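Local coordinates for CELL WALL surface anchor family protein (Streptococcus pneumoniae, PDB 2X9Z) that probably builds the shaft of the pneumococcal pilus as its repeating backbone subunit, and so contributes to adhesion of the bacterium, at residues D8-A13 with E35-T40; A51-R56 with F91-T96; G66-T71 with V112-S117. The protein carries 1 engineered substitution. All blocks are in the same frame, centred on the assembly; numbering follows the deposited sequence.

Contact 1 of 3, residues D8-A13 with E35-T40; sequences DFKGKA and EYEIVT
Glu-37 sets CG between its own backbone N and carbonyl carbon (chi1 66°) and then extends, carrying its carboxylate across to the turn that follows Phe-9, closed by Lys-12 N to Phe-9 O, and to Ala-13 just beyond it. There the two oxygens take separate amides. OE2 accepts from Gly-11 N at 2.9 Å, the donor standing above the carboxylate plane and the bond nearly straight at 176°. OE1 accepts from Ala-13 N, also at 2.9 Å, on its anti side. Ala-13 CB rests against Val-39 CG2 at 3.7 Å.

Behind the turn, the end of strand 4-9 pairs antiparallel with strand 33-42. Asp-8 and Glu-37 exchange both backbone bonds, and Lys-10 N reaches Glu-35 O at 2.9 Å. Phe-9 and Tyr-36 run side by side on the face turned to Val-258, with Phe-9 CE2 3.7 Å from Tyr-36 CE2. Their planes are inclined at 46°, and Phe-9 CD2 lies over one face of the tyrosine near its rim. Asp-8 lies on the Glu-37 face; OD1 takes Phe-9 N, and OD2 a salt bridge with Arg-19.

One acidic side chain, together with the turn's own backbone bond, probably helps to set the path of the chain as it leaves an edge strand. Two amides meet the buried carboxylate and would probably favour its ionised form, Lys-113 adding at most a weak ion pair.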
loop_
_atom_site.group_PDB
_atom_site.type_symbol
_atom_site.label_atom_id
_atom_site.label_comp_id
_atom_site.label_asym_id
_atom_site.label_seq_id
_atom_site.Cartn_x
_atom_site.Cartn_y
_atom_site.Cartn_z
ATOM N N ASP A 8 -1.684 7.533 -9.657
ATOM C CA ASP A 8 -0.934 7.822 -10.872
ATOM C C ASP A 8 -0.067 9.054 -10.650
ATOM O O ASP A 8 -0.012 9.603 -9.547
ATOM C CB ASP A 8 -1.907 8.041 -12.043
ATOM C CG ASP A 8 -1.339 7.595 -13.388
ATOM O OD1 ASP A 8 -0.104 7.626 -13.584
ATOM O OD2 ASP A 8 -2.147 7.207 -14.260
ATOM N N PHE A 9 0.618 9.477 -11.698
ATOM C CA PHE A 9 1.370 10.720 -11.632
ATOM C C PHE A 9 0.415 11.907 -11.575
ATOM O O PHE A 9 -0.776 11.774 -11.870
ATOM C CB PHE A 9 2.314 10.817 -12.829
ATOM C CG PHE A 9 3.238 9.641 -12.946
ATOM C CD1 PHE A 9 3.163 8.776 -14.029
ATOM C CD2 PHE A 9 4.161 9.380 -11.946
ATOM C CE1 PHE A 9 4.005 7.678 -14.112
ATOM C CE2 PHE A 9 5.012 8.290 -12.034
ATOM C CZ PHE A 9 4.927 7.435 -13.121
ATOM N N LYS A 10 0.938 13.058 -11.164
ATOM C CA LYS A 10 0.144 14.278 -11.034
ATOM C C LYS A 10 -0.746 14.531 -12.253
ATOM O O LYS A 10 -0.271 14.520 -13.394
ATOM C CB LYS A 10 1.060 15.481 -10.788
ATOM C CG LYS A 10 0.351 16.824 -10.795
ATOM C CD LYS A 10 1.307 17.929 -10.370
ATOM C CE LYS A 10 0.604 19.270 -10.265
ATOM N NZ LYS A 10 0.102 19.729 -11.587
ATOM N N GLY A 11 -2.038 14.740 -12.004
ATOM C CA GLY A 11 -2.980 15.086 -13.054
ATOM C C GLY A 11 -3.585 13.913 -13.805
ATOM O O GLY A 11 -4.422 14.110 -14.687
ATOM N N LYS A 12 -3.174 12.696 -13.465
ATOM C CA LYS A 12 -3.552 11.532 -14.262
ATOM C C LYS A 12 -4.402 10.496 -13.531
ATOM O O LYS A 12 -4.930 9.582 -14.163
ATOM C CB LYS A 12 -2.301 10.864 -14.837
ATOM C CG LYS A 12 -1.502 11.748 -15.789
ATOM C CD LYS A 12 -0.317 10.985 -16.378
ATOM C CE LYS A 12 0.260 11.675 -17.613
ATOM N NZ LYS A 12 0.965 12.943 -17.290
ATOM N N ALA A 13 -4.547 10.630 -12.214
ATOM C CA ALA A 13 -5.337 9.658 -11.460
ATOM C C ALA A 13 -6.831 9.852 -11.704
ATOM O O ALA A 13 -7.322 10.976 -11.745
ATOM C CB ALA A 13 -5.024 9.740 -9.979
ATOM N N GLU A 35 6.109 13.575 -9.362
ATOM C CA GLU A 35 4.925 13.962 -8.603
ATOM C C GLU A 35 3.819 12.923 -8.734
ATOM O O GLU A 35 3.489 12.483 -9.840
ATOM C CB GLU A 35 4.424 15.325 -9.069
ATOM C CG GLU A 35 5.423 16.441 -8.813
ATOM C CD GLU A 35 4.986 17.753 -9.414
ATOM O OE1 GLU A 35 5.072 17.893 -10.653
ATOM O OE2 GLU A 35 4.558 18.640 -8.650
ATOM N N TYR A 36 3.242 12.556 -7.591
ATOM C CA TYR A 36 2.232 11.512 -7.503
ATOM C C TYR A 36 0.922 12.019 -6.924
ATOM O O TYR A 36 0.886 13.002 -6.185
ATOM C CB TYR A 36 2.728 10.393 -6.590
ATOM C CG TYR A 36 3.794 9.507 -7.196
ATOM C CD1 TYR A 36 5.146 9.800 -7.056
ATOM C CD2 TYR A 36 3.445 8.371 -7.903
ATOM C CE1 TYR A 36 6.118 8.980 -7.608
ATOM C CE2 TYR A 36 4.400 7.551 -8.444
ATOM C CZ TYR A 36 5.732 7.852 -8.297
ATOM O OH TYR A 36 6.671 7.015 -8.862
ATOM N N GLU A 37 -0.151 11.305 -7.236
ATOM C CA GLU A 37 -1.429 11.561 -6.594
ATOM C C GLU A 37 -2.222 10.271 -6.417
ATOM O O GLU A 37 -2.152 9.349 -7.245
ATOM C CB GLU A 37 -2.237 12.591 -7.380
ATOM C CG GLU A 37 -2.664 12.124 -8.749
ATOM C CD GLU A 37 -3.359 13.211 -9.542
ATOM O OE1 GLU A 37 -4.209 12.875 -10.385
ATOM O OE2 GLU A 37 -3.051 14.402 -9.327
ATOM N N ILE A 38 -2.963 10.212 -5.315
ATOM C CA ILE A 38 -3.865 9.112 -5.019
ATOM C C ILE A 38 -5.246 9.748 -4.888
ATOM O O ILE A 38 -5.434 10.666 -4.086
ATOM C CB ILE A 38 -3.499 8.440 -3.676
ATOM C CG1 ILE A 38 -2.034 7.979 -3.665
ATOM C CG2 ILE A 38 -4.460 7.299 -3.364
ATOM C CD1 ILE A 38 -1.535 7.675 -2.280
ATOM N N VAL A 39 -6.198 9.279 -5.689
ATOM C CA VAL A 39 -7.546 9.829 -5.676
ATOM C C VAL A 39 -8.524 8.738 -5.250
ATOM O O VAL A 39 -8.514 7.635 -5.817
ATOM C CB VAL A 39 -7.943 10.379 -7.065
ATOM C CG1 VAL A 39 -9.400 10.788 -7.079
ATOM C CG2 VAL A 39 -7.037 11.549 -7.459
ATOM N N THR A 40 -9.343 9.040 -4.243
ATOM C CA THR A 40 -10.283 8.070 -3.687
ATOM C C THR A 40 -11.684 8.657 -3.671
ATOM O O THR A 40 -11.881 9.801 -3.259
ATOM C CB THR A 40 -9.881 7.672 -2.247
ATOM O OG1 THR A 40 -8.505 7.277 -2.242
ATOM C CG2 THR A 40 -10.735 6.516 -1.744
HETATM O O HOH W 1 -6.313 13.540 -11.566
#

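Contact 2 of 3, residues A51-R56 with F91-T96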
loop_
_atom_site.group_PDB
_atom_site.type_symbol
_atom_site.label_atom_id
_atom_site.label_comp_id
_atom_site.label_asym_id
_atom_site.label_seq_id
_atom_site.Cartn_x
_atom_site.Cartn_y
_atom_site.Cartn_z
ATOM N N ALA A 51 -10.573 5.364 7.743
ATOM C CA ALA A 51 -10.221 5.670 6.367
ATOM C C ALA A 51 -8.722 5.945 6.373
ATOM O O ALA A 51 -8.283 7.037 6.734
ATOM C CB ALA A 51 -10.994 6.872 5.860
ATOM N N ASN A 52 -7.952 4.929 5.989
ATOM C CA ASN A 52 -6.497 4.955 6.078
ATOM C C ASN A 52 -5.853 4.673 4.721
ATOM O O ASN A 52 -6.253 3.727 4.036
ATOM C CB ASN A 52 -6.052 3.897 7.094
ATOM C CG ASN A 52 -4.543 3.807 7.241
ATOM O OD1 ASN A 52 -3.918 4.649 7.888
ATOM N ND2 ASN A 52 -3.949 2.764 6.656
ATOM N N TRP A 53 -4.856 5.472 4.354
ATOM C CA TRP A 53 -4.076 5.223 3.146
ATOM C C TRP A 53 -2.643 4.895 3.547
ATOM O O TRP A 53 -2.052 5.575 4.379
ATOM C CB TRP A 53 -4.066 6.438 2.212
ATOM C CG TRP A 53 -5.405 6.772 1.622
ATOM C CD1 TRP A 53 -5.882 6.389 0.391
ATOM C CD2 TRP A 53 -6.446 7.551 2.234
ATOM N NE1 TRP A 53 -7.149 6.890 0.203
ATOM C CE2 TRP A 53 -7.518 7.603 1.317
ATOM C CE3 TRP A 53 -6.574 8.207 3.464
ATOM C CZ2 TRP A 53 -8.701 8.287 1.588
ATOM C CZ3 TRP A 53 -7.752 8.885 3.732
ATOM C CH2 TRP A 53 -8.799 8.920 2.795
ATOM N N SER A 54 -2.080 3.868 2.931
ATOM C CA SER A 54 -0.741 3.416 3.258
ATOM C C SER A 54 0.014 3.275 1.933
ATOM O O SER A 54 -0.479 2.647 0.999
ATOM C CB SER A 54 -0.830 2.078 4.003
ATOM O OG SER A 54 0.439 1.592 4.399
ATOM N N ASP A 55 1.209 3.852 1.858
ATOM C CA ASP A 55 1.960 3.923 0.611
ATOM C C ASP A 55 3.435 3.593 0.859
ATOM O O ASP A 55 4.064 4.166 1.744
ATOM C CB ASP A 55 1.806 5.341 0.054
ATOM C CG ASP A 55 2.263 5.485 -1.378
ATOM O OD1 ASP A 55 2.952 4.600 -1.935
ATOM O OD2 ASP A 55 1.921 6.542 -1.948
ATOM N N ARG A 56 3.991 2.666 0.084
ATOM C CA ARG A 56 5.426 2.381 0.144
ATOM C C ARG A 56 5.973 2.296 -1.264
ATOM O O ARG A 56 5.236 2.002 -2.204
ATOM C CB ARG A 56 5.709 1.076 0.887
ATOM C CG ARG A 56 5.325 1.086 2.361
ATOM C CD ARG A 56 6.229 2.030 3.168
ATOM N NE ARG A 56 5.990 1.959 4.616
ATOM C CZ ARG A 56 4.979 2.549 5.248
ATOM N NH1 ARG A 56 4.083 3.244 4.566
ATOM N NH2 ARG A 56 4.858 2.430 6.565
ATOM N N PHE A 91 4.599 6.525 3.491
ATOM C CA PHE A 91 3.818 7.173 4.524
ATOM C C PHE A 91 2.503 6.458 4.775
ATOM O O PHE A 91 2.064 5.619 3.972
ATOM C CB PHE A 91 3.541 8.630 4.145
ATOM C CG PHE A 91 2.657 8.781 2.935
ATOM C CD1 PHE A 91 1.270 8.845 3.062
ATOM C CD2 PHE A 91 3.210 8.847 1.664
ATOM C CE1 PHE A 91 0.457 8.974 1.938
ATOM C CE2 PHE A 91 2.399 8.981 0.545
ATOM C CZ PHE A 91 1.024 9.047 0.682
ATOM N N ASP A 92 1.885 6.802 5.896
ATOM C CA ASP A 92 0.539 6.359 6.228
ATOM C C ASP A 92 -0.246 7.592 6.645
ATOM O O ASP A 92 0.253 8.416 7.411
ATOM C CB ASP A 92 0.579 5.351 7.377
ATOM C CG ASP A 92 1.303 4.077 7.008
ATOM O OD1 ASP A 92 0.608 3.100 6.694
ATOM O OD2 ASP A 92 2.557 4.046 7.033
ATOM N N LEU A 93 -1.464 7.730 6.123
ATOM C CA LEU A 93 -2.294 8.902 6.388
ATOM C C LEU A 93 -3.673 8.394 6.773
ATOM O O LEU A 93 -4.311 7.685 5.998
ATOM C CB LEU A 93 -2.383 9.815 5.157
ATOM C CG LEU A 93 -3.037 11.195 5.349
ATOM C CD1 LEU A 93 -2.594 12.163 4.257
ATOM C CD2 LEU A 93 -4.565 11.126 5.405
ATOM N N LYS A 94 -4.125 8.738 7.974
ATOM C CA LYS A 94 -5.417 8.276 8.441
ATOM C C LYS A 94 -6.286 9.458 8.844
ATOM O O LYS A 94 -5.800 10.429 9.432
ATOM C CB LYS A 94 -5.238 7.338 9.630
ATOM C CG LYS A 94 -4.740 8.008 10.891
ATOM C CD LYS A 94 -4.981 7.128 12.097
ATOM C CE LYS A 94 -5.702 7.890 13.184
ATOM N NZ LYS A 94 -6.145 6.978 14.269
ATOM N N LEU A 95 -7.573 9.390 8.524
ATOM C CA LEU A 95 -8.479 10.443 8.959
ATOM C C LEU A 95 -8.771 10.306 10.455
ATOM O O LEU A 95 -8.987 9.199 10.956
ATOM C CB LEU A 95 -9.785 10.415 8.163
ATOM C CG LEU A 95 -9.658 10.631 6.656
ATOM C CD1 LEU A 95 -11.036 10.809 6.039
ATOM C CD2 LEU A 95 -8.768 11.831 6.333
ATOM N N THR A 96 -8.755 11.429 11.170
ATOM C CA THR A 96 -9.199 11.454 12.562
ATOM C C THR A 96 -10.722 11.522 12.576
ATOM O O THR A 96 -11.355 11.565 11.521
ATOM C CB THR A 96 -8.687 12.701 13.273
ATOM O OG1 THR A 96 -9.229 13.849 12.617
ATOM C CG2 THR A 96 -7.165 12.765 13.235
HETATM O O HOH W 2 -9.165 6.592 10.021
#
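Phe-91 begins the paired run by laying one ring face beneath Asp-55, whose CB sits 4.0 Å from the ring centroid. With CG held between backbone N and carbonyl carbon (chi1 66°), the ring turns inward, where Phe-63 and the edge-to-face partner Tyr-116 also meet it. The Asp-55 carboxylate has its polar partners elsewhere, Lys-7 and, weakly, Tyr-116.

Asp-92, on the other face of the sheet, divides its oxygens between two partners. OD1 accepts from Ser-54 OG at 2.8 Å, the hydroxyl lying above the carboxylate plane and also bonded to Thr-147 N, which helps to position it. OD2 takes Arg-56 end-on: NH2 uses the syn lone pair at 2.9 Å, while NH1 approaches from above the plane at 3.0 Å. Both nitrogens hold the oxygen in the guanidinium plane, which crosses the carboxylate at 82°. NH1 also bonds Asp-55 O, and NH2 forms a second salt bridge with Glu-231.

Leu-93 returns to the Phe-91 side. Its O accepts from Trp-53 N at 2.8 Å and also lies in the indole plane, at the ring edge, 3.4 Å from Trp-53 CE3. Lys-94 then faces outward opposite Asn-52 in a non-hydrogen-bonded pair. Leu-95 brings CG to the same indole edge, 3.9 Å from Trp-53 CZ3, and CD1 to 3.9 Å from Ala-51 CB; a water joins Leu-95 O to Ala-51 N. Thr-96 ends the run as N-cap of helix 97-103.

The two faces differ in chemistry: the interior one is mainly aromatic and aliphatic, with the buried Asp-55 carboxylate as a satisfied polar exception, whereas on the other Asp-92, bound through both oxygens, probably tempers the charge of Arg-56 jointly with Glu-231.

Contact 3 of 3, residues G66-T71 with V112-S117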
loop_
_atom_site.group_PDB
_atom_site.type_symbol
_atom_site.label_atom_id
_atom_site.label_comp_id
_atom_site.label_asym_id
_atom_site.label_seq_id
_atom_site.Cartn_x
_atom_site.Cartn_y
_atom_site.Cartn_z
ATOM N N GLY A 66 7.678 15.605 3.823
ATOM C CA GLY A 66 7.197 16.969 3.938
ATOM C C GLY A 66 6.355 17.402 2.751
ATOM O O GLY A 66 5.815 18.511 2.759
ATOM N N THR A 67 6.241 16.546 1.736
ATOM C CA THR A 67 5.527 16.915 0.511
ATOM C C THR A 67 4.076 16.440 0.435
ATOM O O THR A 67 3.407 16.687 -0.563
ATOM C CB THR A 67 6.265 16.431 -0.769
ATOM O OG1 THR A 67 6.238 15.001 -0.851
ATOM C CG2 THR A 67 7.712 16.922 -0.777
ATOM N N VAL A 68 3.585 15.760 1.470
ATOM C CA VAL A 68 2.225 15.219 1.427
ATOM C C VAL A 68 1.180 16.306 1.664
ATOM O O VAL A 68 1.250 17.042 2.656
ATOM C CB VAL A 68 2.022 14.068 2.440
ATOM C CG1 VAL A 68 0.619 13.498 2.328
ATOM C CG2 VAL A 68 3.046 12.974 2.218
ATOM N N LYS A 69 0.222 16.401 0.744
ATOM C CA LYS A 69 -0.921 17.298 0.878
ATOM C C LYS A 69 -2.203 16.492 0.694
ATOM O O LYS A 69 -2.248 15.555 -0.102
ATOM C CB LYS A 69 -0.868 18.403 -0.182
ATOM C CG LYS A 69 0.432 19.205 -0.225
ATOM C CD LYS A 69 0.416 20.388 0.725
ATOM C CE LYS A 69 1.527 21.381 0.399
ATOM N NZ LYS A 69 2.867 20.784 0.580
ATOM N N VAL A 70 -3.239 16.839 1.446
ATOM C CA VAL A 70 -4.504 16.117 1.342
ATOM C C VAL A 70 -5.697 17.070 1.285
ATOM O O VAL A 70 -5.794 18.016 2.076
ATOM C CB VAL A 70 -4.671 15.092 2.495
ATOM C CG1 VAL A 70 -4.531 15.761 3.854
ATOM C CG2 VAL A 70 -5.999 14.356 2.379
ATOM N N THR A 71 -6.592 16.806 0.336
ATOM C CA THR A 71 -7.788 17.609 0.129
ATOM C C THR A 71 -9.014 16.708 0.056
ATOM O O THR A 71 -8.918 15.540 -0.338
ATOM C CB THR A 71 -7.709 18.434 -1.189
ATOM O OG1 THR A 71 -7.566 17.546 -2.305
ATOM C CG2 THR A 71 -6.537 19.418 -1.152
ATOM N N VAL A 112 -11.336 12.313 -2.157
ATOM C CA VAL A 112 -10.123 12.606 -1.399
ATOM C C VAL A 112 -8.944 12.549 -2.354
ATOM O O VAL A 112 -8.823 11.601 -3.120
ATOM C CB VAL A 112 -9.889 11.589 -0.256
ATOM C CG1 VAL A 112 -8.671 11.995 0.569
ATOM C CG2 VAL A 112 -11.119 11.488 0.633
ATOM N N LYS A 113 -8.088 13.564 -2.319
ATOM C CA LYS A 113 -6.878 13.558 -3.126
ATOM C C LYS A 113 -5.659 13.772 -2.235
ATOM O O LYS A 113 -5.609 14.705 -1.428
ATOM C CB LYS A 113 -6.945 14.651 -4.198
ATOM C CG LYS A 113 -5.717 14.729 -5.101
ATOM C CD LYS A 113 -5.961 15.734 -6.220
ATOM C CE LYS A 113 -4.716 16.018 -7.026
ATOM N NZ LYS A 113 -5.003 17.056 -8.049
ATOM N N ILE A 114 -4.685 12.885 -2.379
ATOM C CA ILE A 114 -3.435 12.972 -1.642
ATOM C C ILE A 114 -2.324 13.139 -2.667
ATOM O O ILE A 114 -2.217 12.355 -3.614
ATOM C CB ILE A 114 -3.174 11.696 -0.826
ATOM C CG1 ILE A 114 -4.305 11.475 0.180
ATOM C CG2 ILE A 114 -1.806 11.767 -0.126
ATOM C CD1 ILE A 114 -4.263 10.105 0.841
ATOM N N THR A 115 -1.512 14.176 -2.506
ATOM C CA THR A 115 -0.405 14.412 -3.428
ATOM C C THR A 115 0.911 14.407 -2.666
ATOM O O THR A 115 0.960 14.721 -1.471
ATOM C CB THR A 115 -0.562 15.743 -4.192
ATOM O OG1 THR A 115 -0.533 16.835 -3.268
ATOM C CG2 THR A 115 -1.876 15.785 -4.950
ATOM N N TYR A 116 1.982 14.051 -3.369
ATOM C CA TYR A 116 3.326 14.029 -2.789
ATOM C C TYR A 116 4.320 13.805 -3.915
ATOM O O TYR A 116 3.930 13.554 -5.051
ATOM C CB TYR A 116 3.462 12.909 -1.752
ATOM C CG TYR A 116 3.411 11.522 -2.347
ATOM C CD1 TYR A 116 4.581 10.870 -2.743
ATOM C CD2 TYR A 116 2.200 10.866 -2.528
ATOM C CE1 TYR A 116 4.550 9.594 -3.298
ATOM C CE2 TYR A 116 2.154 9.585 -3.077
ATOM C CZ TYR A 116 3.333 8.961 -3.463
ATOM O OH TYR A 116 3.294 7.703 -4.007
ATOM N N SER A 117 5.602 13.891 -3.601
ATOM C CA SER A 117 6.605 13.594 -4.612
ATOM C C SER A 117 7.655 12.623 -4.099
ATOM O O SER A 117 7.767 12.381 -2.887
ATOM C CB SER A 117 7.256 14.873 -5.138
ATOM O OG SER A 117 7.975 15.540 -4.119
HETATM O O HOH W 3 2.118 17.503 -2.772
HETATM O O HOH W 4 -4.156 17.031 -2.500
#
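Val-68, Val-70, Val-112 and Ile-114 form the close-packed side of this antiparallel pair, the one turned toward strands 50-57 and 90-95. Val-68 sends its two methyls to different neighbours: CG1 touches Ile-114 CG2 at 3.9 Å, and CG2 meets Tyr-116 CB at 4.0 Å. Further along, Val-70 keeps CG1 between backbone N and carbonyl carbon (chi1 55°), which directs CG2, anti to the backbone N, toward the next strand and Val-112 CG1, 4.0 Å away. The branches run side by side, heading inward to Leu-93 and Trp-53, with Val-68 at the margin. The Tyr-116 ring continues inward to pack on Phe-91 and Tyr-36.

Between the faces, Lys-69 with Thr-115 and Thr-71 with Lys-113 each exchange two backbone bonds. On the reverse face these four side chains make polar contacts open to water. Thr-115 OG1 comes 3.5 Å from Lys-69 CB, and Thr-71 OG1 stands equally far, 3.5 Å, from Lys-113 CB; both lysine ends lead off. One water donates to Thr-67 O at 2.7 Å and is 2.8 Å from Thr-115 OG1, and another donates to Lys-113 O and bonds Thr-71 OG1 weakly.

At Thr-67 a side chain serves as acceptor, where the pairs further along are bonded through the backbone. Its OG1 receives Ser-117 N at 3.0 Å, almost straight at 170°, and bonds Asn-64 O as well; Asn-64 ND2 in turn reaches Ser-117 OG.

The pair illustrates an amphipathic sandwich sheet, with branched aliphatic residues on the inside and, outside, hydrated threonines and backbone carbonyls from which the lysine chains lead away.

In the fold
Contacts 1 and 3 belong to one antiparallel sheet, their centres about 9 Å apart, and strands 33-42 and 110-120 join them directly: Tyr-36 N lies 2.8 Å from Tyr-116 O. Contact 2 sits in the facing sheet, its centre about 15 Å from that of contact 1 and about 11 Å from that of contact 3. Between the layers, Trp-53 packs CG on Ile-114 CD1 at 3.6 Å and turns NE1 to Thr-40 OG1 at 2.8 Å, a probable hydrogen bond. Contacts 2 and 3 interleave along the chain, whereas contact 1 closes before either opens. A further polar link across the sandwich joins Asp-55 OD2 to Tyr-116 OH at 2.7 Å, a weak hydrogen bond.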